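Local structure of mandelate racemase/muconate lactonizing enzyme family protein (Sulfitobacter sp. NAS-14.1, 3T4W) at residues Thr195-His200 and Glu412-Tyr417. The protein probably acts as a lyase of the mandelate racemase/muconate lactonizing enzyme family, on a substrate not established. Numbering follows the deposited sequence.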
loop_
_atom_site.group_PDB
_atom_site.type_symbol
_atom_site.label_atom_id
_atom_site.label_comp_id
_atom_site.label_asym_id
_atom_site.label_seq_id
_atom_site.Cartn_x
_atom_site.Cartn_y
_atom_site.Cartn_z
ATOM N N THR A 195 9.002 2.306 32.895
ATOM C CA THR A 195 9.666 1.187 33.540
ATOM C C THR A 195 10.434 0.323 32.552
ATOM O O THR A 195 10.168 0.329 31.347
ATOM C CB THR A 195 8.670 0.302 34.310
ATOM O OG1 THR A 195 8.184 -0.746 33.456
ATOM C CG2 THR A 195 7.504 1.142 34.823
ATOM N N MET A 196 11.391 -0.415 33.098
ATOM C CA MET A 196 12.180 -1.402 32.382
ATOM C C MET A 196 11.319 -2.446 31.650
ATOM O O MET A 196 11.813 -3.192 30.800
ATOM C CB MET A 196 13.129 -2.058 33.400
ATOM C CG MET A 196 13.420 -3.531 33.219
ATOM S SD MET A 196 12.223 -4.636 34.011
ATOM C CE MET A 196 11.916 -3.782 35.543
ATOM N N ARG A 197 10.025 -2.469 31.963
ATOM C CA ARG A 197 9.142 -3.548 31.526
ATOM C C ARG A 197 8.701 -3.435 30.077
ATOM O O ARG A 197 8.324 -4.433 29.459
ATOM C CB ARG A 197 7.910 -3.640 32.434
ATOM C CG ARG A 197 8.252 -4.081 33.836
ATOM C CD ARG A 197 7.096 -3.963 34.816
ATOM N NE ARG A 197 7.592 -4.219 36.165
ATOM C CZ ARG A 197 7.908 -5.429 36.619
ATOM N NH1 ARG A 197 7.751 -6.493 35.836
ATOM N NH2 ARG A 197 8.376 -5.580 37.851
ATOM N N GLY A 198 8.753 -2.219 29.540
ATOM C CA GLY A 198 8.201 -1.944 28.228
ATOM C C GLY A 198 6.933 -1.138 28.408
ATOM O O GLY A 198 6.544 -0.849 29.537
ATOM N N GLY A 199 6.287 -0.768 27.309
ATOM C CA GLY A 199 5.079 0.036 27.379
ATOM C C GLY A 199 3.959 -0.618 28.177
ATOM O O GLY A 199 3.744 -1.827 28.113
ATOM N N HIS A 200 3.239 0.183 28.943
ATOM C CA HIS A 200 2.113 -0.335 29.692
ATOM C C HIS A 200 0.872 0.472 29.366
ATOM O O HIS A 200 0.945 1.468 28.659
ATOM C CB HIS A 200 2.404 -0.299 31.197
ATOM C CG HIS A 200 2.790 1.053 31.711
ATOM N ND1 HIS A 200 4.102 1.444 31.864
ATOM C CD2 HIS A 200 2.036 2.104 32.113
ATOM C CE1 HIS A 200 4.142 2.675 32.341
ATOM N NE2 HIS A 200 2.903 3.101 32.496
ATOM N N GLU A 412 12.146 -0.271 38.278
ATOM C CA GLU A 412 11.848 -1.690 38.188
ATOM C C GLU A 412 10.379 -1.996 38.488
ATOM O O GLU A 412 9.771 -2.858 37.851
ATOM C CB GLU A 412 12.771 -2.494 39.110
ATOM C CG GLU A 412 12.463 -3.980 39.116
ATOM C CD GLU A 412 13.708 -4.853 39.061
ATOM O OE1 GLU A 412 14.777 -4.368 38.624
ATOM O OE2 GLU A 412 13.600 -6.038 39.440
ATOM N N ALA A 413 9.811 -1.282 39.452
ATOM C CA ALA A 413 8.429 -1.501 39.843
ATOM C C ALA A 413 7.491 -1.261 38.667
ATOM O O ALA A 413 7.722 -0.357 37.860
ATOM C CB ALA A 413 8.066 -0.590 40.995
ATOM N N PRO A 414 6.421 -2.066 38.572
ATOM C CA PRO A 414 5.402 -1.914 37.527
ATOM C C PRO A 414 4.621 -0.625 37.719
ATOM O O PRO A 414 4.633 -0.053 38.812
ATOM C CB PRO A 414 4.448 -3.094 37.775
ATOM C CG PRO A 414 5.133 -3.977 38.775
ATOM C CD PRO A 414 6.078 -3.124 39.538
ATOM N N CYS A 415 3.944 -0.174 36.669
ATOM C CA CYS A 415 2.982 0.905 36.818
ATOM C C CYS A 415 2.032 0.570 37.976
ATOM O O CYS A 415 1.519 -0.547 38.083
ATOM C CB CYS A 415 2.195 1.106 35.522
ATOM S SG CYS A 415 0.894 2.335 35.664
ATOM N N ASP A 416 1.809 1.547 38.844
ATOM C CA ASP A 416 0.988 1.359 40.029
ATOM C C ASP A 416 -0.493 1.549 39.693
ATOM O O ASP A 416 -0.893 2.612 39.223
ATOM C CB ASP A 416 1.426 2.356 41.102
ATOM C CG ASP A 416 0.705 2.160 42.409
ATOM O OD1 ASP A 416 -0.159 1.261 42.483
ATOM O OD2 ASP A 416 1.004 2.908 43.363
ATOM N N TYR A 417 -1.306 0.522 39.933
ATOM C CA TYR A 417 -2.721 0.588 39.576
ATOM C C TYR A 417 -3.633 0.659 40.792
ATOM O O TYR A 417 -4.809 1.000 40.660
ATOM C CB TYR A 417 -3.114 -0.591 38.683
ATOM C CG TYR A 417 -2.407 -0.585 37.352
ATOM C CD1 TYR A 417 -2.799 0.287 36.345
ATOM C CD2 TYR A 417 -1.341 -1.440 37.102
ATOM C CE1 TYR A 417 -2.153 0.307 35.125
ATOM C CE2 TYR A 417 -0.687 -1.428 35.880
ATOM C CZ TYR A 417 -1.100 -0.550 34.895
ATOM O OH TYR A 417 -0.460 -0.524 33.671
#
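H200 and C415 make the close-packed end of this contact. The CB of C415 sits over one face of the imidazole, 3.7 Å from the ring centroid and 16° off its normal, a CH-pi contact. The sulfur of C415 leans obliquely over the CD2–NE2 side of the same ring, with SG 3.7 Å from CD2 of H200. Y417 finishes this end: its OH lies 3.8 Å from the CB of H200 but is hydrogen-bonded to the carbonyl O of M201. Next along, CG2 of T195, its methyl, rests 3.4 Å from the carbonyl O of A413.

The other end is more open on its tail side, where E412, A413 and P414 are exposed, although M196 is buried. The chain of R197 is extended from CG to NE, and the turn at chi4 (-74°) sets NE and NH2 toward the carbonyl O of E412, each at 3.1 Å from it, but both bonds are bent (124°) and weak. CG of P414 lies over one face of the guanidinium, 3.7 Å from NH2 of R197. CE of M196 touches CG of E412 at 3.6 Å. Beyond the two segments, NH1 of R197 bonds the carbonyl O of M143 of the third subunit, and the E412 carboxylate forms a salt bridge with R98 of the second subunit. Replacing R197 by alanine would probably cost the M143 carbonyl its NH1 donor, remove the two weak bonds to the E412 carbonyl and take away the flat group against P414 CG.

Within the contact, then, apolar packing at H200 and C415 and the weak bonds of R197 join the C-terminal tail to the loop between strand 185-188 and helix 204-221, while the strongest polar partners of R197 and E412 are on neighbouring subunits.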